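Local coordinates for uncharacterized protein XCC1541 (Xanthomonas campestris pv. campestris, PDB 2QJW) that is uncharacterised but probably acts as a hydrolase of the alpha/beta superfamily, cleaving a substrate that has not been identified, at residues Ala26-Arg31 and Glu171-Leu176; Gly51-Val56 and Ser81-Tyr86; Ser123-Trp128 and Gln163-Ala168. All blocks are in the same frame, centred on the assembly; numbering follows the deposited sequence.

Contact 1 of 3, residues Ala26-Arg31 and Glu171-Leu176; sequences AEVAER and ELLQSL
Leu173 reaches across to Val28 and Ala29 with a single methyl group, CD1, and this makes up the closer part of the contact. CG is turned beside the backbone N and anti to the carbonyl carbon (chi1 -66°), and CD1 then continues the chain outward, anti to CA (chi2 179°). Its end comes over the helix backbone of 26-31, with CD1 4.1 Å from Ala29 CA, and alongside the valine branch, where Leu173 CD1 and Val28 CG1 are 4.3 Å apart. The area buried is small, 80 Å² over both segments, and the nearest CA pair, Ala29 and Leu173, is separated by 7.9 Å. Between these two segments the meeting runs through one leucine branch; Val28 also packs on Ser166, Phe169 and Ala170, further back on helix 162-174. Both helices rest on the same face of the central parallel sheet, as the first and last helices of the alpha/beta hydrolase fold do, and Cys7 of strand 6-10 touches Ala29 and Leu173 alike. The outer side contrasts with this. Glu30, Arg31 and Gln174 are exposed; Arg31 is modelled only to CD, whereas Glu30 OE1 is hydrogen-bonded to His36 NE2. Near the C terminus Ser175 turns back on the preceding residues: its OG donates to Leu172 O at 2.6 Å, in the carbonyl plane on a lone pair, while Ser175 N donates to the same oxygen at 3.0 Å.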
loop_
_atom_site.group_PDB
_atom_site.type_symbol
_atom_site.label_atom_id
_atom_site.label_comp_id
_atom_site.label_asym_id
_atom_site.label_seq_id
_atom_site.Cartn_x
_atom_site.Cartn_y
_atom_site.Cartn_z
ATOM N N ALA A 26 3.671 9.373 -15.846
ATOM C CA ALA A 26 4.595 10.317 -16.501
ATOM C C ALA A 26 4.583 11.665 -15.771
ATOM O O ALA A 26 5.630 12.306 -15.632
ATOM C CB ALA A 26 4.251 10.489 -17.941
ATOM N N GLU A 27 3.437 12.111 -15.331
ATOM C CA GLU A 27 3.354 13.357 -14.579
ATOM C C GLU A 27 4.104 13.189 -13.259
ATOM O O GLU A 27 4.781 14.109 -12.823
ATOM C CB GLU A 27 1.890 13.743 -14.375
ATOM C CG GLU A 27 1.704 14.983 -13.500
ATOM N N VAL A 28 4.052 12.022 -12.615
ATOM C CA VAL A 28 4.804 11.819 -11.378
ATOM C C VAL A 28 6.263 11.869 -11.676
ATOM O O VAL A 28 7.022 12.563 -10.967
ATOM C CB VAL A 28 4.438 10.466 -10.734
ATOM C CG1 VAL A 28 5.351 10.110 -9.622
ATOM C CG2 VAL A 28 3.025 10.522 -10.186
ATOM N N ALA A 29 6.728 11.153 -12.691
ATOM C CA ALA A 29 8.133 11.167 -13.068
ATOM C C ALA A 29 8.543 12.634 -13.306
ATOM O O ALA A 29 9.563 13.072 -12.769
ATOM C CB ALA A 29 8.398 10.328 -14.271
ATOM N N GLU A 30 7.751 13.368 -14.090
ATOM C CA GLU A 30 8.073 14.795 -14.345
ATOM C C GLU A 30 8.245 15.599 -13.094
ATOM O O GLU A 30 9.246 16.307 -12.940
ATOM C CB GLU A 30 6.947 15.374 -15.198
ATOM C CG GLU A 30 7.175 16.822 -15.674
ATOM C CD GLU A 30 8.311 16.973 -16.666
ATOM O OE1 GLU A 30 8.693 16.060 -17.434
ATOM O OE2 GLU A 30 8.871 18.091 -16.727
ATOM N N ARG A 31 7.306 15.504 -12.176
ATOM C CA ARG A 31 7.293 16.305 -10.959
ATOM C C ARG A 31 8.399 15.927 -9.993
ATOM O O ARG A 31 8.785 16.745 -9.125
ATOM C CB ARG A 31 5.937 16.236 -10.272
ATOM C CG ARG A 31 4.884 16.949 -11.062
ATOM C CD ARG A 31 3.504 16.744 -10.467
ATOM N N GLU A 171 6.353 7.376 -4.231
ATOM C CA GLU A 171 7.035 6.846 -3.069
ATOM C C GLU A 171 8.186 5.924 -3.423
ATOM O O GLU A 171 9.234 5.884 -2.720
ATOM C CB GLU A 171 6.039 6.109 -2.201
ATOM C CG GLU A 171 5.140 7.058 -1.448
ATOM C CD GLU A 171 3.852 6.413 -0.973
ATOM O OE1 GLU A 171 3.694 5.168 -1.079
ATOM O OE2 GLU A 171 2.982 7.176 -0.508
ATOM N N LEU A 172 7.988 5.155 -4.496
ATOM C CA LEU A 172 9.053 4.304 -5.014
ATOM C C LEU A 172 10.170 5.184 -5.540
ATOM O O LEU A 172 11.333 4.993 -5.116
ATOM C CB LEU A 172 8.569 3.397 -6.134
ATOM C CG LEU A 172 9.661 2.511 -6.723
ATOM C CD1 LEU A 172 10.187 1.481 -5.763
ATOM C CD2 LEU A 172 9.102 1.827 -7.958
ATOM N N LEU A 173 9.882 6.133 -6.406
ATOM C CA LEU A 173 10.955 6.981 -6.965
ATOM C C LEU A 173 11.686 7.744 -5.879
ATOM O O LEU A 173 12.919 7.866 -5.947
ATOM C CB LEU A 173 10.417 7.944 -7.985
ATOM C CG LEU A 173 9.846 7.322 -9.282
ATOM C CD1 LEU A 173 9.309 8.454 -10.231
ATOM C CD2 LEU A 173 10.893 6.364 -9.890
ATOM N N GLN A 174 10.973 8.194 -4.870
ATOM C CA GLN A 174 11.608 9.003 -3.809
ATOM C C GLN A 174 12.550 8.176 -2.954
ATOM O O GLN A 174 13.405 8.747 -2.262
ATOM C CB GLN A 174 10.531 9.642 -2.941
ATOM C CG GLN A 174 9.759 10.816 -3.591
ATOM C CD GLN A 174 8.320 11.033 -2.980
ATOM O OE1 GLN A 174 7.867 10.279 -2.100
ATOM N NE2 GLN A 174 7.609 12.017 -3.482
ATOM N N SER A 175 12.471 6.846 -3.009
ATOM C CA SER A 175 13.296 5.976 -2.198
ATOM C C SER A 175 14.636 5.667 -2.871
ATOM O O SER A 175 15.473 4.943 -2.284
ATOM C CB SER A 175 12.566 4.660 -1.950
ATOM O OG SER A 175 12.503 3.801 -3.071
ATOM N N LEU A 176 14.816 6.078 -4.115
ATOM C CA LEU A 176 15.944 5.601 -4.918
ATOM C C LEU A 176 17.143 6.503 -4.891
ATOM O O LEU A 176 17.000 7.628 -4.518
ATOM C CB LEU A 176 15.468 5.497 -6.388
ATOM C CG LEU A 176 14.302 4.493 -6.554
ATOM C CD1 LEU A 176 13.878 4.405 -8.054
ATOM C CD2 LEU A 176 14.480 3.054 -6.026
ATOM O OXT LEU A 176 18.244 6.120 -5.290
#

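Contact 2 of 3, residues Gly51-Val56 and Ser81-Tyr86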
loop_
_atom_site.group_PDB
_atom_site.type_symbol
_atom_site.label_atom_id
_atom_site.label_comp_id
_atom_site.label_asym_id
_atom_site.label_seq_id
_atom_site.Cartn_x
_atom_site.Cartn_y
_atom_site.Cartn_z
ATOM N N GLY A 51 -1.216 -14.298 -31.238
ATOM C CA GLY A 51 -1.714 -14.641 -29.931
ATOM C C GLY A 51 -2.872 -13.754 -29.540
ATOM O O GLY A 51 -3.079 -12.673 -30.088
ATOM N N GLN A 52 -3.609 -14.191 -28.518
ATOM C CA GLN A 52 -4.765 -13.420 -28.051
ATOM C C GLN A 52 -4.397 -12.045 -27.427
ATOM O O GLN A 52 -5.248 -11.188 -27.347
ATOM C CB GLN A 52 -5.608 -14.298 -27.110
ATOM C CG GLN A 52 -6.224 -15.532 -27.859
ATOM C CD GLN A 52 -7.336 -16.164 -27.016
ATOM O OE1 GLN A 52 -8.103 -15.412 -26.438
ATOM N NE2 GLN A 52 -7.355 -17.526 -26.847
ATOM N N LEU A 53 -3.159 -11.865 -27.002
ATOM C CA LEU A 53 -2.703 -10.535 -26.512
ATOM C C LEU A 53 -1.724 -9.903 -27.509
ATOM O O LEU A 53 -0.895 -9.107 -27.133
ATOM C CB LEU A 53 -2.079 -10.648 -25.139
ATOM C CG LEU A 53 -3.113 -11.049 -24.078
ATOM C CD1 LEU A 53 -2.407 -11.279 -22.790
ATOM C CD2 LEU A 53 -4.195 -9.984 -23.944
ATOM N N GLY A 54 -1.792 -10.336 -28.750
ATOM C CA GLY A 54 -0.936 -9.819 -29.805
ATOM C C GLY A 54 0.446 -10.372 -29.758
ATOM O O GLY A 54 0.734 -11.459 -29.221
ATOM N N ASP A 55 1.359 -9.541 -30.317
ATOM C CA ASP A 55 2.740 -9.896 -30.437
ATOM C C ASP A 55 3.482 -9.584 -29.153
ATOM O O ASP A 55 4.246 -8.579 -29.065
ATOM C CB ASP A 55 3.358 -9.122 -31.630
ATOM C CG ASP A 55 4.695 -9.551 -31.973
ATOM O OD1 ASP A 55 5.290 -10.487 -31.402
ATOM O OD2 ASP A 55 5.204 -8.837 -32.904
ATOM N N VAL A 56 3.274 -10.421 -28.146
ATOM C CA VAL A 56 3.894 -10.180 -26.838
ATOM C C VAL A 56 5.394 -10.301 -26.911
ATOM O O VAL A 56 6.077 -9.554 -26.276
ATOM C CB VAL A 56 3.266 -11.103 -25.755
ATOM C CG1 VAL A 56 3.943 -10.912 -24.372
ATOM C CG2 VAL A 56 1.820 -10.800 -25.679
ATOM N N SER A 81 1.229 -1.057 -16.585
ATOM C CA SER A 81 -0.105 -1.501 -16.199
ATOM C C SER A 81 -0.428 -2.797 -16.946
ATOM O O SER A 81 -0.231 -2.838 -18.150
ATOM C CB SER A 81 -1.146 -0.458 -16.532
ATOM O OG SER A 81 -2.422 -0.934 -16.153
ATOM N N SER A 82 -0.894 -3.822 -16.220
ATOM C CA SER A 82 -1.397 -5.094 -16.815
ATOM C C SER A 82 -0.348 -5.684 -17.779
ATOM O O SER A 82 0.752 -6.004 -17.336
ATOM C CB SER A 82 -2.793 -4.854 -17.412
ATOM O OG SER A 82 -3.365 -6.165 -17.606
ATOM N N LEU A 83 -0.668 -5.852 -19.074
ATOM C CA LEU A 83 0.322 -6.411 -19.998
ATOM C C LEU A 83 1.637 -5.628 -19.942
ATOM O O LEU A 83 2.708 -6.204 -20.072
ATOM C CB LEU A 83 -0.220 -6.444 -21.408
ATOM C CG LEU A 83 0.663 -7.127 -22.461
ATOM C CD1 LEU A 83 1.063 -8.532 -22.077
ATOM C CD2 LEU A 83 -0.055 -7.090 -23.826
ATOM N N GLY A 84 1.507 -4.311 -19.743
ATOM C CA GLY A 84 2.690 -3.445 -19.599
ATOM C C GLY A 84 3.504 -3.796 -18.398
ATOM O O GLY A 84 4.740 -3.709 -18.429
ATOM N N SER A 85 2.837 -4.198 -17.300
ATOM C CA SER A 85 3.566 -4.670 -16.142
ATOM C C SER A 85 4.299 -5.978 -16.388
ATOM O O SER A 85 5.412 -6.147 -15.911
ATOM C CB SER A 85 2.639 -4.837 -14.931
ATOM O OG SER A 85 2.193 -3.584 -14.502
ATOM N N TYR A 86 3.620 -6.880 -17.089
ATOM C CA TYR A 86 4.206 -8.159 -17.410
ATOM C C TYR A 86 5.496 -7.915 -18.188
ATOM O O TYR A 86 6.524 -8.459 -17.831
ATOM C CB TYR A 86 3.256 -8.964 -18.246
ATOM C CG TYR A 86 3.871 -10.240 -18.714
ATOM C CD1 TYR A 86 3.994 -11.340 -17.878
ATOM C CD2 TYR A 86 4.361 -10.341 -19.997
ATOM C CE1 TYR A 86 4.573 -12.563 -18.301
ATOM C CE2 TYR A 86 4.966 -11.549 -20.458
ATOM C CZ TYR A 86 5.069 -12.655 -19.615
ATOM O OH TYR A 86 5.650 -13.788 -20.087
#
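Leu83 points into the loop 51-56, and its two methyl groups divide the work. From CB, which has no close partner in that loop, CG is set anti to the backbone N and beside the carbonyl carbon (chi1 -174°); CG likewise stays clear, and the touching begins at the branches. CD1 meets Val56, at 4.3 Å from its CG2. CD2 comes against the Leu53 backbone and the base of its side chain, 4.0 Å from Leu53 O and 4.3 Å from Leu53 CB, at the third position of a type I turn running from Gly51 to Gly54. Val56 uses its other methyl on Tyr86: Val56 CG1 is 4.1 Å from Tyr86 CE2, approaching the ring obliquely, and the two side chains cross at about a right angle. Tyr86 OH is hydrogen-bonded to Pro113 O, outside the two segments. Immediately before Leu83, Ser82 has a strained backbone (phi 53°, psi -119°) between strand 76-81 and helix 83-92, and its side chain touches His156. Taken with Gly80 and Gly84, this sharp strand-to-helix turn fits the nucleophile elbow of alpha/beta hydrolases, with Ser82 the probable nucleophile of a Ser-His-Asp triad.

Contact 3 of 3, residues Ser123-Trp128 and Gln163-Ala168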
loop_
_atom_site.group_PDB
_atom_site.type_symbol
_atom_site.label_atom_id
_atom_site.label_comp_id
_atom_site.label_asym_id
_atom_site.label_seq_id
_atom_site.Cartn_x
_atom_site.Cartn_y
_atom_site.Cartn_z
ATOM N N SER A 123 7.341 -2.462 -6.349
ATOM C CA SER A 123 6.142 -1.915 -5.730
ATOM C C SER A 123 4.979 -2.214 -6.658
ATOM O O SER A 123 5.073 -1.937 -7.837
ATOM C CB SER A 123 6.295 -0.445 -5.462
ATOM O OG SER A 123 5.143 0.120 -4.911
ATOM N N ILE A 124 3.899 -2.762 -6.098
ATOM C CA ILE A 124 2.758 -3.244 -6.852
ATOM C C ILE A 124 1.522 -2.552 -6.327
ATOM O O ILE A 124 1.351 -2.407 -5.111
ATOM C CB ILE A 124 2.594 -4.797 -6.709
ATOM C CG1 ILE A 124 3.877 -5.548 -7.094
ATOM C CG2 ILE A 124 1.372 -5.301 -7.495
ATOM C CD1 ILE A 124 3.866 -6.974 -6.563
ATOM N N VAL A 125 0.656 -2.160 -7.244
ATOM C CA VAL A 125 -0.721 -1.709 -6.926
ATOM C C VAL A 125 -1.662 -2.699 -7.595
ATOM O O VAL A 125 -1.622 -2.823 -8.797
ATOM C CB VAL A 125 -1.061 -0.268 -7.327
ATOM C CG1 VAL A 125 -2.497 0.101 -6.941
ATOM C CG2 VAL A 125 -0.056 0.654 -6.651
ATOM N N HIS A 126 -2.479 -3.414 -6.786
ATOM C CA HIS A 126 -3.471 -4.322 -7.363
ATOM C C HIS A 126 -4.830 -4.076 -6.794
ATOM O O HIS A 126 -5.026 -3.482 -5.747
ATOM C CB HIS A 126 -3.053 -5.749 -7.105
ATOM C CG HIS A 126 -3.702 -6.720 -8.006
ATOM N ND1 HIS A 126 -3.449 -6.725 -9.349
ATOM C CD2 HIS A 126 -4.580 -7.720 -7.761
ATOM C CE1 HIS A 126 -4.188 -7.681 -9.905
ATOM N NE2 HIS A 126 -4.888 -8.277 -8.958
ATOM N N ALA A 127 -5.818 -4.488 -7.591
ATOM C CA ALA A 127 -7.258 -4.332 -7.261
ATOM C C ALA A 127 -7.796 -5.547 -6.528
ATOM O O ALA A 127 -7.701 -6.665 -7.056
ATOM C CB ALA A 127 -8.012 -4.123 -8.560
ATOM N N TRP A 128 -8.416 -5.341 -5.367
ATOM C CA TRP A 128 -9.058 -6.419 -4.670
ATOM C C TRP A 128 -10.040 -7.157 -5.591
ATOM O O TRP A 128 -10.153 -8.399 -5.423
ATOM C CB TRP A 128 -9.876 -5.881 -3.487
ATOM C CG TRP A 128 -9.137 -5.621 -2.234
ATOM C CD1 TRP A 128 -9.083 -4.458 -1.565
ATOM C CD2 TRP A 128 -8.376 -6.558 -1.467
ATOM N NE1 TRP A 128 -8.314 -4.585 -0.437
ATOM C CE2 TRP A 128 -7.893 -5.873 -0.332
ATOM C CE3 TRP A 128 -8.092 -7.935 -1.592
ATOM C CZ2 TRP A 128 -7.147 -6.477 0.609
ATOM C CZ3 TRP A 128 -7.340 -8.536 -0.604
ATOM C CH2 TRP A 128 -6.878 -7.807 0.472
ATOM N N GLN A 163 -4.877 8.358 -8.548
ATOM C CA GLN A 163 -4.076 9.170 -7.598
ATOM C C GLN A 163 -3.340 8.283 -6.616
ATOM O O GLN A 163 -2.185 8.540 -6.318
ATOM C CB GLN A 163 -4.951 10.137 -6.798
ATOM N N ALA A 164 -3.984 7.250 -6.067
ATOM C CA ALA A 164 -3.339 6.320 -5.139
ATOM C C ALA A 164 -2.163 5.631 -5.828
ATOM O O ALA A 164 -1.070 5.533 -5.245
ATOM C CB ALA A 164 -4.342 5.306 -4.625
ATOM N N ALA A 165 -2.348 5.212 -7.060
ATOM C CA ALA A 165 -1.277 4.558 -7.819
ATOM C C ALA A 165 -0.130 5.514 -8.113
ATOM O O ALA A 165 1.057 5.156 -7.928
ATOM C CB ALA A 165 -1.844 3.978 -9.111
ATOM N N SER A 166 -0.469 6.768 -8.425
ATOM C CA SER A 166 0.535 7.795 -8.672
ATOM C C SER A 166 1.363 8.052 -7.425
ATOM O O SER A 166 2.581 8.183 -7.509
ATOM C CB SER A 166 -0.174 9.099 -9.071
ATOM O OG SER A 166 -0.746 8.960 -10.317
ATOM N N ARG A 167 0.732 8.126 -6.267
ATOM C CA ARG A 167 1.405 8.341 -5.026
ATOM C C ARG A 167 2.326 7.156 -4.704
ATOM O O ARG A 167 3.427 7.363 -4.171
ATOM C CB ARG A 167 0.392 8.592 -3.899
ATOM C CG ARG A 167 -0.072 10.011 -3.852
ATOM C CD ARG A 167 -0.964 10.226 -2.666
ATOM N NE ARG A 167 -2.280 9.663 -2.918
ATOM C CZ ARG A 167 -3.300 10.318 -3.472
ATOM N NH1 ARG A 167 -3.187 11.571 -3.911
ATOM N NH2 ARG A 167 -4.446 9.673 -3.622
ATOM N N ALA A 168 1.882 5.910 -4.969
ATOM C CA ALA A 168 2.724 4.734 -4.705
ATOM C C ALA A 168 3.959 4.821 -5.607
ATOM O O ALA A 168 5.046 4.511 -5.181
ATOM C CB ALA A 168 1.966 3.430 -4.946
HETATM O O HOH W 1 5.609 2.382 -3.593
#
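Flat groups stay out of the packing between Val125 and Ala168 and turn to other partners. On one face of the Arg167 guanidinium lies Gln163 O, 3.5 Å above the plane over its centre, and its NE forms a salt bridge with Glu171 OE2 of the second subunit. Trp128 NE1 likewise turns to the second subunit, donating to Ala147 O there. In the packing itself a strand of the parallel alpha/beta hydrolase sheet lies against a helix running antiparallel to it: the axes of 123-127 and 163-168 make an angle of 167° and approach to 9.1 Å. The backbones are closest at Val125 and Ala165, whose CA atoms are 6.4 Å apart, a spacing consistent with alanines at 165 and 168, of which Ala168 points its CB at the strand. Val125 fits between Ala165 and Ala168, one helix turn apart. With CG1 anti to its backbone N (chi1 -179°), CG2 is left to point at the helix, 3.8 Å from Ala168 CB and 4.3 Å from Ala165 CA, whereas CG1 approaches Ala165 CB more loosely, at 4.5 Å. Phe101 of the neighbouring strand 99-103 touches Val125 and Ala168, extending this apolar patch to that strand. Ile124 points away from the helix and packs on Val138, Trp141 and Ala142 of helix 135-145, so the strand is buried from both faces. At the Ser123 end the joint turns polar: a water lies 2.7 Å from Ser123 OG and donates to Ala168 O, also at 2.7 Å.

From the N terminus, strand 6-10 leads into helix 20-31, where contact 1 opens; it closes only at the C-terminal helix, enclosing 139 residues and bringing the first and last helices together on one face of the sheet. Nested inside it, contact 2 closes a short loop of 24 residues, tying the entrance of helix 56-71 to the start of helix 83-92. Contact 3 follows in series, also within contact 1, and joins strand 122-127 to helix 162-174. That helix serves contacts 1 and 3, which touch where Val28 CG2 lies 3.6 Å from Ser166 O. Contact 2 stands apart, its centre 24 Å from that of contact 1, across the chain's centre.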